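PDB 4RXT: sugar ABC transporter, which binds arabinose and probably serves as the solute-binding component of an ABC-type sugar transporter. Local coordinates for residues V246-P249 with Y250-G253; D227-D230 with K231-G234; K99-K102 with S103-T106; T259-A262 with V263-G266; A26-A29 with G30-G34. One frame throughout, in Å; residues are numbered along the deposited sequence.

Contact 1 (V246-P249 with Y250-G253); sequences VQDP and YRMG. With ARA (alpha-L-arabinopyranose), chain B.
An N-cap starts helix 249-264 at the edge of the arabinose pocket, and Asp248 of the cap accepts from Arg251 N through OD1 at 3.3 Å. The amide approaches from above the carboxylate plane, 66° out of it, and the bond is long. Asp suits the place because its short side chain can fold back on the first turn: with CG anti to the backbone N (chi1 -159°), the carboxylate reaches Arg251 N. One water extends the cap, donating to Asp248 OD1 and accepting from Tyr250 N; a second links Asp248 OD2 to Arg251 NH1, while Arg251 NE forms a salt bridge with Asp255. Pro249 fits the first helical position, where no N-H is needed, and its O accepts from Gly253 N at 3.1 Å. Gln247, just ahead of the cap, serves the sugar: NE2 donates almost straight to its O2 (3.1 Å, 170°), and OE1 is bound by Thr107 OG1. Met252 CE lies 3.9 Å from Gln247 OE1. Strand 243-246 runs through the short loop that carries Gln247 into helix 249-264, with Pro249 and Met252 packed on helix 17-33 and Asp248 against helix 288-294.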
loop_
_atom_site.group_PDB
_atom_site.type_symbol
_atom_site.label_atom_id
_atom_site.label_comp_id
_atom_site.label_asym_id
_atom_site.label_seq_id
_atom_site.Cartn_x
_atom_site.Cartn_y
_atom_site.Cartn_z
ATOM N N VAL A 246 -8.460 3.460 0.142
ATOM C CA VAL A 246 -8.213 2.762 1.405
ATOM C C VAL A 246 -8.333 1.248 1.182
ATOM O O VAL A 246 -9.211 0.776 0.464
ATOM C CB VAL A 246 -9.169 3.252 2.517
ATOM C CG1 VAL A 246 -9.030 2.478 3.838
ATOM C CG2 VAL A 246 -8.894 4.728 2.765
ATOM N N GLN A 247 -7.361 0.535 1.741
ATOM C CA GLN A 247 -7.238 -0.903 1.643
ATOM C C GLN A 247 -7.700 -1.545 2.946
ATOM O O GLN A 247 -8.237 -0.860 3.806
ATOM C CB GLN A 247 -5.761 -1.224 1.418
ATOM C CG GLN A 247 -5.115 -0.561 0.210
ATOM C CD GLN A 247 -3.687 -1.032 0.035
ATOM O OE1 GLN A 247 -3.412 -2.105 -0.540
ATOM N NE2 GLN A 247 -2.752 -0.257 0.573
ATOM N N ASP A 248 -7.489 -2.849 3.103
ATOM C CA ASP A 248 -7.799 -3.574 4.353
ATOM C C ASP A 248 -6.555 -4.265 4.922
ATOM O O ASP A 248 -6.471 -5.498 4.960
ATOM C CB ASP A 248 -8.959 -4.577 4.191
ATOM C CG ASP A 248 -9.622 -4.951 5.519
ATOM O OD1 ASP A 248 -9.077 -4.633 6.595
ATOM O OD2 ASP A 248 -10.685 -5.618 5.434
ATOM N N PRO A 249 -5.588 -3.470 5.402
ATOM C CA PRO A 249 -4.389 -4.063 5.952
ATOM C C PRO A 249 -4.639 -4.947 7.179
ATOM O O PRO A 249 -3.946 -5.938 7.339
ATOM C CB PRO A 249 -3.517 -2.848 6.331
ATOM C CG PRO A 249 -4.479 -1.683 6.421
ATOM C CD PRO A 249 -5.474 -2.014 5.320
ATOM N N TYR A 250 -5.596 -4.580 8.044
ATOM C CA TYR A 250 -5.905 -5.413 9.221
ATOM C C TYR A 250 -6.253 -6.834 8.798
ATOM O O TYR A 250 -5.728 -7.809 9.341
ATOM C CB TYR A 250 -7.036 -4.814 10.039
ATOM C CG TYR A 250 -7.252 -5.507 11.367
ATOM C CD1 TYR A 250 -6.563 -5.090 12.481
ATOM C CD2 TYR A 250 -8.133 -6.586 11.482
ATOM C CE1 TYR A 250 -6.767 -5.693 13.730
ATOM C CE2 TYR A 250 -8.340 -7.221 12.694
ATOM C CZ TYR A 250 -7.663 -6.786 13.822
ATOM O OH TYR A 250 -7.894 -7.417 15.023
ATOM N N ARG A 251 -7.110 -6.949 7.782
ATOM C CA ARG A 251 -7.493 -8.273 7.277
ATOM C C ARG A 251 -6.326 -9.013 6.649
ATOM O O ARG A 251 -6.211 -10.208 6.824
ATOM C CB ARG A 251 -8.663 -8.162 6.293
ATOM C CG ARG A 251 -9.058 -9.496 5.686
ATOM C CD ARG A 251 -10.129 -9.349 4.655
ATOM N NE ARG A 251 -10.511 -10.650 4.141
ATOM C CZ ARG A 251 -11.315 -10.826 3.100
ATOM N NH1 ARG A 251 -11.820 -9.779 2.457
ATOM N NH2 ARG A 251 -11.634 -12.047 2.718
ATOM N N MET A 252 -5.486 -8.307 5.880
ATOM C CA MET A 252 -4.279 -8.937 5.335
ATOM C C MET A 252 -3.450 -9.611 6.451
ATOM O O MET A 252 -2.974 -10.753 6.294
ATOM C CB MET A 252 -3.421 -7.959 4.506
ATOM C CG MET A 252 -4.008 -7.522 3.156
ATOM S SD MET A 252 -2.861 -6.288 2.391
ATOM C CE MET A 252 -4.048 -5.033 1.887
ATOM N N GLY A 253 -3.279 -8.933 7.584
ATOM C CA GLY A 253 -2.559 -9.489 8.725
ATOM C C GLY A 253 -3.293 -10.651 9.384
ATOM O O GLY A 253 -2.723 -11.718 9.605
HETATM C C1 ARA B . 0.749 0.766 1.324
HETATM C C2 ARA B . 1.124 -0.278 0.254
HETATM C C3 ARA B . 2.439 -0.937 0.634
HETATM C C4 ARA B . 3.532 0.106 0.923
HETATM C C5 ARA B . 2.965 1.452 1.100
HETATM O O1 ARA B . -0.071 1.504 0.425
HETATM O O2 ARA B . 0.113 -1.300 0.162
HETATM O O3 ARA B . 2.784 -1.876 -0.398
HETATM O O4 ARA B . 4.388 0.344 -0.196
HETATM O O5 ARA B . 1.792 1.521 1.927
HETATM O O HOH W 1 -7.732 -2.476 7.744
HETATM O O HOH W 2 -11.425 -6.824 3.122
#

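Contact 2 (D227-D230 with K231-G234); sequences DSDD and KTLG. With ARA (alpha-L-arabinopyranose), chain B.
Thr232 N and OG1 both close on OD1 of Asp229, the N-cap residue of helix 230-238 in a Rossmann-like lobe of this periplasmic binding protein. This is the tight part of the contact. The amide meets OD1 nearly along its C-O axis at 2.8 Å, with an N-H...O angle of 169°; the hydroxyl also donates over 2.8 Å, but on the anti side and from the opposite face of the carboxylate plane. Two donors thus grip one oxygen, and Gln206 NE2 binds the other, OD2, which would fix the rotation of the carboxylate. Asp229 can reach back because CG sits between its backbone N and carbonyl carbon (chi1 73°), and Thr suits the third helical position by offering a hydroxyl beside its amide. Leu233 adds an apolar edge, its CD2 4.1 Å from Ser228 CB, where both side chains also meet Ile294.

The outer side is looser. Asp230 is exposed, and Lys231 runs alongside Asp229 with its NZ 5.8 Å from Asp229 OD2, so the opposite charges do not touch. Here a water accepts from Lys231 N and donates only weakly to Asp229 OD2. At the start of the turn Asp227 faces the pocket instead: its OD1 is bound by Gln247 NE2, and its OD2 accepts a short 2.5 Å hydrogen bond from O1 of the arabinopyranose.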
loop_
_atom_site.group_PDB
_atom_site.type_symbol
_atom_site.label_atom_id
_atom_site.label_comp_id
_atom_site.label_asym_id
_atom_site.label_seq_id
_atom_site.Cartn_x
_atom_site.Cartn_y
_atom_site.Cartn_z
ATOM N N ASP A 227 -4.451 4.999 1.493
ATOM C CA ASP A 227 -4.351 4.580 2.877
ATOM C C ASP A 227 -4.861 5.668 3.818
ATOM O O ASP A 227 -5.476 6.634 3.399
ATOM C CB ASP A 227 -2.904 4.147 3.211
ATOM C CG ASP A 227 -2.386 3.093 2.233
ATOM O OD1 ASP A 227 -3.152 2.119 1.944
ATOM O OD2 ASP A 227 -1.236 3.271 1.778
ATOM N N SER A 228 -4.616 5.477 5.096
ATOM C CA SER A 228 -5.169 6.363 6.093
ATOM C C SER A 228 -4.285 6.381 7.302
ATOM O O SER A 228 -3.698 5.380 7.679
ATOM C CB SER A 228 -6.598 5.966 6.503
ATOM O OG SER A 228 -6.635 4.700 7.166
ATOM N N ASP A 229 -4.249 7.554 7.926
ATOM C CA ASP A 229 -3.671 7.753 9.268
ATOM C C ASP A 229 -4.254 9.085 9.767
ATOM O O ASP A 229 -4.974 9.737 9.048
ATOM C CB ASP A 229 -2.124 7.662 9.283
ATOM C CG ASP A 229 -1.417 8.848 8.656
ATOM O OD1 ASP A 229 -2.009 9.707 7.953
ATOM O OD2 ASP A 229 -0.195 8.924 8.898
ATOM N N ASP A 230 -3.909 9.484 10.999
ATOM C CA ASP A 230 -4.412 10.737 11.591
ATOM C C ASP A 230 -4.107 11.925 10.678
ATOM O O ASP A 230 -4.949 12.744 10.395
ATOM C CB ASP A 230 -3.760 10.964 12.974
ATOM C CG ASP A 230 -4.466 10.208 14.098
ATOM O OD1 ASP A 230 -5.479 9.508 13.826
ATOM O OD2 ASP A 230 -4.027 10.335 15.277
ATOM N N LYS A 231 -2.883 11.996 10.197
ATOM C CA LYS A 231 -2.463 13.124 9.392
ATOM C C LYS A 231 -3.242 13.196 8.070
ATOM O O LYS A 231 -3.757 14.271 7.699
ATOM C CB LYS A 231 -0.978 13.026 9.137
ATOM C CG LYS A 231 -0.438 14.121 8.257
ATOM C CD LYS A 231 1.083 14.202 8.389
ATOM C CE LYS A 231 1.772 14.062 7.058
ATOM N NZ LYS A 231 3.105 13.446 7.296
ATOM N N THR A 232 -3.264 12.075 7.334
ATOM C CA THR A 232 -3.932 12.082 6.024
ATOM C C THR A 232 -5.452 12.253 6.151
ATOM O O THR A 232 -6.081 12.873 5.283
ATOM C CB THR A 232 -3.605 10.869 5.193
ATOM O OG1 THR A 232 -3.905 9.674 5.916
ATOM C CG2 THR A 232 -2.146 10.950 4.770
ATOM N N LEU A 233 -6.038 11.703 7.217
ATOM C CA LEU A 233 -7.469 11.905 7.458
ATOM C C LEU A 233 -7.738 13.375 7.803
ATOM O O LEU A 233 -8.734 13.941 7.373
ATOM C CB LEU A 233 -7.991 10.959 8.526
ATOM C CG LEU A 233 -8.064 9.491 8.085
ATOM C CD1 LEU A 233 -8.443 8.608 9.278
ATOM C CD2 LEU A 233 -9.023 9.235 6.921
ATOM N N GLY A 234 -6.810 14.012 8.511
ATOM C CA GLY A 234 -6.889 15.462 8.758
ATOM C C GLY A 234 -6.878 16.265 7.462
ATOM O O GLY A 234 -7.657 17.208 7.276
HETATM C C1 ARA B . 0.749 0.766 1.324
HETATM C C2 ARA B . 1.124 -0.278 0.254
HETATM C C3 ARA B . 2.439 -0.937 0.634
HETATM C C4 ARA B . 3.532 0.106 0.923
HETATM C C5 ARA B . 2.965 1.452 1.100
HETATM O O1 ARA B . -0.071 1.504 0.425
HETATM O O2 ARA B . 0.113 -1.300 0.162
HETATM O O3 ARA B . 2.784 -1.876 -0.398
HETATM O O4 ARA B . 4.388 0.344 -0.196
HETATM O O5 ARA B . 1.792 1.521 1.927
HETATM O O HOH W 3 -0.726 10.721 11.467
#

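Contact 3 (K99-K102 with S103-T106); sequences KAFK and SFLT
Phe104 drives the edge of its ring into the face of Phe101, a T-shaped pair with centroids 5.0 Å apart and planes at 87°. The atom that leads is Phe104 CE2, poised 3.8 Å above the Phe101 plane and over its centre, so it is almost equally far from several ring carbons; the distance to Phe101 CZ, for instance, is 3.9 Å. Phe104 CD2 follows beside it, 3.9 Å from Phe101 CG. In such a pair the slightly positive ring hydrogens of one phenyl point at the electron-rich face of the other, which makes two phenylalanines well suited to meet in this way.

The side-chain torsions account for the geometry. Phe101 has CG anti to its carbonyl carbon (chi1 -65°), and the bond from CA already points toward the strand. Phe104 starts at an angle to that direction and has an unusual chi1 of -145°, away from the staggered values, which swings its ring back toward Phe101. While chi1 brings each ring to the other, rotation about CB-CG decides that Phe101 offers a face and Phe104 an edge. The side chains cross at a slant, and the ring planes stand almost perpendicular.

Between them along the chain, Lys102 and Ser103 take no part in the ring pair. Lys102 meets Val263, and Ser103, small enough for a buried place, hydrogen-bonds Glu270 O through OG. Phe101 also packs on Val80 of helix 77-84 and Ile89 of strand 89-92. The arrangement lies where the chain joins strand 103-106 in the parallel sheet of a periplasmic binding protein lobe, between strands 89-92 and 272-274.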
loop_
_atom_site.group_PDB
_atom_site.type_symbol
_atom_site.label_atom_id
_atom_site.label_comp_id
_atom_site.label_asym_id
_atom_site.label_seq_id
_atom_site.Cartn_x
_atom_site.Cartn_y
_atom_site.Cartn_z
ATOM N N LYS A 99 6.277 -18.061 -7.954
ATOM C CA LYS A 99 4.997 -18.793 -7.991
ATOM C C LYS A 99 4.883 -19.739 -6.782
ATOM O O LYS A 99 3.987 -20.590 -6.712
ATOM C CB LYS A 99 4.827 -19.597 -9.316
ATOM C CG LYS A 99 4.741 -18.751 -10.569
ATOM C CD LYS A 99 3.477 -17.898 -10.587
ATOM C CE LYS A 99 3.582 -16.739 -11.578
ATOM N NZ LYS A 99 2.832 -15.544 -11.094
ATOM N N ALA A 100 5.762 -19.555 -5.807
ATOM C CA ALA A 100 5.879 -20.530 -4.722
ATOM C C ALA A 100 4.916 -20.291 -3.591
ATOM O O ALA A 100 4.759 -21.165 -2.731
ATOM C CB ALA A 100 7.288 -20.568 -4.176
ATOM N N PHE A 101 4.256 -19.134 -3.608
ATOM C CA PHE A 101 3.313 -18.788 -2.542
ATOM C C PHE A 101 2.128 -19.767 -2.483
ATOM O O PHE A 101 1.627 -20.185 -3.492
ATOM C CB PHE A 101 2.732 -17.392 -2.753
ATOM C CG PHE A 101 3.729 -16.262 -2.650
ATOM C CD1 PHE A 101 4.176 -15.801 -1.429
ATOM C CD2 PHE A 101 4.241 -15.667 -3.824
ATOM C CE1 PHE A 101 5.032 -14.728 -1.355
ATOM C CE2 PHE A 101 5.121 -14.612 -3.745
ATOM C CZ PHE A 101 5.535 -14.166 -2.508
ATOM N N LYS A 102 1.708 -20.125 -1.285
ATOM C CA LYS A 102 0.546 -20.996 -1.070
ATOM C C LYS A 102 -0.771 -20.255 -1.131
ATOM O O LYS A 102 -1.832 -20.828 -1.398
ATOM C CB LYS A 102 0.652 -21.739 0.271
ATOM C CG LYS A 102 1.864 -22.649 0.377
ATOM C CD LYS A 102 1.900 -23.635 -0.775
ATOM C CE LYS A 102 2.930 -24.734 -0.554
ATOM N NZ LYS A 102 3.091 -25.611 -1.749
ATOM N N SER A 103 -0.700 -18.976 -0.818
ATOM C CA SER A 103 -1.860 -18.087 -0.924
ATOM C C SER A 103 -1.352 -16.676 -0.964
ATOM O O SER A 103 -0.201 -16.410 -0.574
ATOM C CB SER A 103 -2.836 -18.271 0.250
ATOM O OG SER A 103 -4.047 -17.548 0.082
ATOM N N PHE A 104 -2.207 -15.780 -1.430
ATOM C CA PHE A 104 -1.865 -14.374 -1.537
ATOM C C PHE A 104 -3.093 -13.516 -1.234
ATOM O O PHE A 104 -4.136 -13.675 -1.875
ATOM C CB PHE A 104 -1.298 -14.024 -2.927
ATOM C CG PHE A 104 -0.239 -12.967 -2.872
ATOM C CD1 PHE A 104 -0.586 -11.634 -2.690
ATOM C CD2 PHE A 104 1.128 -13.316 -2.887
ATOM C CE1 PHE A 104 0.393 -10.674 -2.602
ATOM C CE2 PHE A 104 2.106 -12.345 -2.759
ATOM C CZ PHE A 104 1.733 -11.022 -2.629
ATOM N N LEU A 105 -2.950 -12.601 -0.277
ATOM C CA LEU A 105 -4.058 -11.724 0.146
ATOM C C LEU A 105 -3.630 -10.286 -0.126
ATOM O O LEU A 105 -2.578 -9.825 0.353
ATOM C CB LEU A 105 -4.361 -11.902 1.628
ATOM C CG LEU A 105 -4.822 -13.271 2.118
ATOM C CD1 LEU A 105 -3.635 -14.154 2.485
ATOM C CD2 LEU A 105 -5.760 -13.090 3.302
ATOM N N THR A 106 -4.405 -9.592 -0.938
ATOM C CA THR A 106 -3.979 -8.290 -1.461
ATOM C C THR A 106 -5.124 -7.460 -2.020
ATOM O O THR A 106 -6.131 -8.002 -2.473
ATOM C CB THR A 106 -2.886 -8.474 -2.553
ATOM O OG1 THR A 106 -2.389 -7.201 -2.981
ATOM C CG2 THR A 106 -3.412 -9.240 -3.762
#

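Contact 4 (T259-A262 with V263-G266); sequences TALA and VSKG
Lys265 folds back over Leu261 at the C-terminal end of helix 249-264, which closes in a Schellman motif at Gly266. Its side chain can be followed outward. CB lies 3.6 Å from Ala262 O; CG, placed anti to the carbonyl carbon (chi1 -62°), passes 3.5 Å from Leu261 O; CD runs past the same oxygen at longer range. From CG on the chain is extended, which carries CE to 3.9 Å from Leu261 CD1 and about as far from Leu261 CG. The methylenes thus lie against Leu261, while the ammonium group is carried beyond it, a division of labour that suits lysine to an exposed place just past the helix end.

The carbonyl of Leu261 is the polar centre of this turn. Lys265 N donates to it, and so does Ser264 OG, both from the same face of the carbonyl plane. Serine fits because its hydroxyl, lying between its own N and carbonyl carbon, reaches the oxygen three residues back from the side, at 121° to the C=O bond and tilted from the carbonyl plane. Lys265 N also makes a weak bond to Ala262 O, as the regular i to i-4 pattern gives way.

On the inner side, Val263 packs on Pro88 and Val269, and Thr259 and Ala260 on Ile90 of strand 89-92; the small Ala260 is consistent with a close approach of the helix to the sheet. Gly266 takes a positive phi of 81°, which glycine adopts readily, and its amide turns back to Val263 O at 2.9 Å. The shortest hydrogen bond between the segments is that from Ser264 OG to Leu261 O, 2.6 Å.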
loop_
_atom_site.group_PDB
_atom_site.type_symbol
_atom_site.label_atom_id
_atom_site.label_comp_id
_atom_site.label_asym_id
_atom_site.label_seq_id
_atom_site.Cartn_x
_atom_site.Cartn_y
_atom_site.Cartn_z
ATOM N N THR A 259 -4.762 -18.049 7.333
ATOM C CA THR A 259 -4.453 -18.864 6.146
ATOM C C THR A 259 -3.177 -19.656 6.292
ATOM O O THR A 259 -3.139 -20.830 5.967
ATOM C CB THR A 259 -4.359 -17.963 4.905
ATOM O OG1 THR A 259 -5.614 -17.278 4.732
ATOM C CG2 THR A 259 -3.980 -18.762 3.668
ATOM N N ALA A 260 -2.138 -19.017 6.824
ATOM C CA ALA A 260 -0.874 -19.704 7.040
ATOM C C ALA A 260 -1.051 -20.881 8.014
ATOM O O ALA A 260 -0.486 -21.941 7.793
ATOM C CB ALA A 260 0.197 -18.749 7.564
ATOM N N LEU A 261 -1.807 -20.680 9.098
ATOM C CA LEU A 261 -2.103 -21.778 9.984
ATOM C C LEU A 261 -2.772 -22.955 9.259
ATOM O O LEU A 261 -2.431 -24.117 9.467
ATOM C CB LEU A 261 -2.966 -21.297 11.160
ATOM C CG LEU A 261 -3.337 -22.367 12.198
ATOM C CD1 LEU A 261 -2.114 -23.008 12.860
ATOM C CD2 LEU A 261 -4.270 -21.804 13.257
ATOM N N ALA A 262 -3.772 -22.643 8.450
ATOM C CA ALA A 262 -4.475 -23.695 7.751
ATOM C C ALA A 262 -3.530 -24.462 6.800
ATOM O O ALA A 262 -3.538 -25.715 6.744
ATOM C CB ALA A 262 -5.660 -23.116 6.968
ATOM N N VAL A 263 -2.682 -23.712 6.094
ATOM C CA VAL A 263 -1.689 -24.341 5.210
ATOM C C VAL A 263 -0.725 -25.271 5.998
ATOM O O VAL A 263 -0.404 -26.381 5.542
ATOM C CB VAL A 263 -0.905 -23.279 4.424
ATOM C CG1 VAL A 263 0.294 -23.899 3.741
ATOM C CG2 VAL A 263 -1.809 -22.562 3.420
ATOM N N SER A 264 -0.273 -24.802 7.171
ATOM C CA SER A 264 0.604 -25.569 8.054
ATOM C C SER A 264 -0.014 -26.881 8.529
ATOM O O SER A 264 0.707 -27.810 8.886
ATOM C CB SER A 264 1.020 -24.744 9.274
ATOM O OG SER A 264 0.013 -24.697 10.267
ATOM N N LYS A 265 -1.342 -26.941 8.554
ATOM C CA LYS A 265 -2.085 -28.189 8.891
ATOM C C LYS A 265 -2.446 -29.045 7.678
ATOM O O LYS A 265 -3.174 -30.037 7.801
ATOM C CB LYS A 265 -3.383 -27.856 9.631
ATOM C CG LYS A 265 -3.175 -27.148 10.951
ATOM C CD LYS A 265 -4.529 -26.971 11.595
ATOM C CE LYS A 265 -4.482 -26.068 12.785
ATOM N NZ LYS A 265 -5.859 -25.849 13.275
ATOM N N GLY A 266 -1.970 -28.644 6.502
ATOM C CA GLY A 266 -2.198 -29.393 5.263
ATOM C C GLY A 266 -3.555 -29.131 4.658
ATOM O O GLY A 266 -4.004 -29.896 3.814
#

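Contact 5 (A26-A29 with G30-G34); sequences ARKA and GKDLG
Lys28 and Asp32, one turn apart on helix 17-33, cross at a slant and join in a salt bridge. Lys28 leaves the helix with CG anti to its backbone N, then bends at chi2 (63°) and again at its end, so that the chain arches over the turn and NZ comes down on the carboxylate. Asp32 OD2 accepts from Lys28 NZ on its syn lone pair, at 2.8 Å, and NZ makes a weak bond to OD1 at 2.9 Å. Asp32 points back toward the preceding turn, and being short it holds its carboxylate close to the helix while the longer lysine does the reaching.

Arg27 and Lys31 are arranged differently. They run side by side and point the same way, so that Lys31 NZ lies over the aliphatic part of Arg27, 3.9 Å from its CG. The charged ends stay apart, with Arg27 NE 5.4 Å from Lys31 NZ, and Arg27 NH1 is taken up by a salt bridge to Glu39 of strand 39-41.

On the buried side Ala29 CB faces Leu33 CD1 at 4.4 Å. Ala26 and Ala29 are small enough to let Ile257 and Tyr254 of helix 249-264 come close, and Gly30 adds no side chain in a buried place. Gly34 then leaves the helix with a positive phi of 70°, readily available to glycine.

The chemistry divides this end of the helix in two: an apolar face of small residues against its neighbour, and a charged outer face. Asp32 OD2 also hydrogen-bonds Tyr254 OH and so links the charged side to helix 249-264, and its negative charge near the helix C-terminus is probably offset by Lys28.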
loop_
_atom_site.group_PDB
_atom_site.type_symbol
_atom_site.label_atom_id
_atom_site.label_comp_id
_atom_site.label_asym_id
_atom_site.label_seq_id
_atom_site.Cartn_x
_atom_site.Cartn_y
_atom_site.Cartn_z
ATOM N N ALA A 26 -2.356 -9.454 12.524
ATOM C CA ALA A 26 -1.604 -10.671 12.711
ATOM C C ALA A 26 -1.537 -11.045 14.193
ATOM O O ALA A 26 -1.670 -12.219 14.560
ATOM C CB ALA A 26 -0.203 -10.511 12.125
ATOM N N ARG A 27 -1.344 -10.030 15.036
ATOM C CA ARG A 27 -1.244 -10.224 16.497
ATOM C C ARG A 27 -2.558 -10.799 17.043
ATOM O O ARG A 27 -2.568 -11.740 17.862
ATOM C CB ARG A 27 -0.924 -8.868 17.213
ATOM C CG ARG A 27 -0.634 -8.953 18.692
ATOM C CD ARG A 27 -0.333 -7.558 19.227
ATOM N NE ARG A 27 0.722 -6.923 18.406
ATOM C CZ ARG A 27 0.635 -5.728 17.810
ATOM N NH1 ARG A 27 1.654 -5.270 17.101
ATOM N NH2 ARG A 27 -0.448 -4.971 17.926
ATOM N N LYS A 28 -3.664 -10.178 16.627
ATOM C CA LYS A 28 -4.977 -10.590 17.125
ATOM C C LYS A 28 -5.236 -12.044 16.695
ATOM O O LYS A 28 -5.720 -12.884 17.470
ATOM C CB LYS A 28 -6.065 -9.642 16.618
ATOM C CG LYS A 28 -7.467 -9.947 17.119
ATOM C CD LYS A 28 -7.598 -9.809 18.626
ATOM C CE LYS A 28 -9.052 -10.014 19.101
ATOM N NZ LYS A 28 -9.852 -10.908 18.213
ATOM N N ALA A 29 -4.892 -12.348 15.444
ATOM C CA ALA A 29 -5.052 -13.716 14.941
ATOM C C ALA A 29 -4.232 -14.713 15.763
ATOM O O ALA A 29 -4.713 -15.791 16.093
ATOM C CB ALA A 29 -4.676 -13.809 13.484
ATOM N N GLY A 30 -2.987 -14.348 16.081
ATOM C CA GLY A 30 -2.153 -15.200 16.916
ATOM C C GLY A 30 -2.843 -15.519 18.242
ATOM O O GLY A 30 -2.865 -16.650 18.691
ATOM N N LYS A 31 -3.401 -14.500 18.856
ATOM C CA LYS A 31 -4.093 -14.652 20.154
ATOM C C LYS A 31 -5.366 -15.499 19.981
ATOM O O LYS A 31 -5.670 -16.402 20.783
ATOM C CB LYS A 31 -4.435 -13.278 20.747
ATOM C CG LYS A 31 -3.246 -12.492 21.312
ATOM C CD LYS A 31 -3.689 -11.267 22.136
ATOM C CE LYS A 31 -3.019 -9.949 21.718
ATOM N NZ LYS A 31 -1.671 -9.704 22.324
ATOM N N ASP A 32 -6.129 -15.209 18.933
ATOM C CA ASP A 32 -7.418 -15.885 18.748
ATOM C C ASP A 32 -7.212 -17.366 18.480
ATOM O O ASP A 32 -7.969 -18.212 18.962
ATOM C CB ASP A 32 -8.232 -15.293 17.582
ATOM C CG ASP A 32 -8.858 -13.957 17.896
ATOM O OD1 ASP A 32 -8.786 -13.507 19.071
ATOM O OD2 ASP A 32 -9.420 -13.346 16.940
ATOM N N LEU A 33 -6.178 -17.669 17.701
ATOM C CA LEU A 33 -6.014 -18.994 17.111
ATOM C C LEU A 33 -4.989 -19.859 17.854
ATOM O O LEU A 33 -4.826 -21.028 17.549
ATOM C CB LEU A 33 -5.573 -18.864 15.641
ATOM C CG LEU A 33 -6.494 -18.099 14.689
ATOM C CD1 LEU A 33 -5.874 -18.022 13.300
ATOM C CD2 LEU A 33 -7.877 -18.744 14.645
ATOM N N GLY A 34 -4.274 -19.257 18.799
ATOM C CA GLY A 34 -3.219 -19.951 19.529
ATOM C C GLY A 34 -1.985 -20.255 18.701
ATOM O O GLY A 34 -1.517 -21.400 18.650
#

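Overall arrangement
Along the chain the order is contact 5, 3, 2, 1, 4. Contacts 3, 4 and 5 belong to the lobe built on the parallel sheet, while contact 2 lies in the lobe of the mixed sheet, its centre about 29 Å from that of contact 3. Contact 1 bridges the two: it leaves strand 243-246 of the mixed sheet and begins helix 249-264, whose far end is contact 4, with centres about 20 Å apart. That helix packs on helix 17-33, so contact 1 and contact 4 both touch contact 5, and contact 4 also meets contact 3. Contacts 1 and 2 share the sugar, joined by Gln247 and Asp227, as expected for a two-lobed binding protein closed around its ligand.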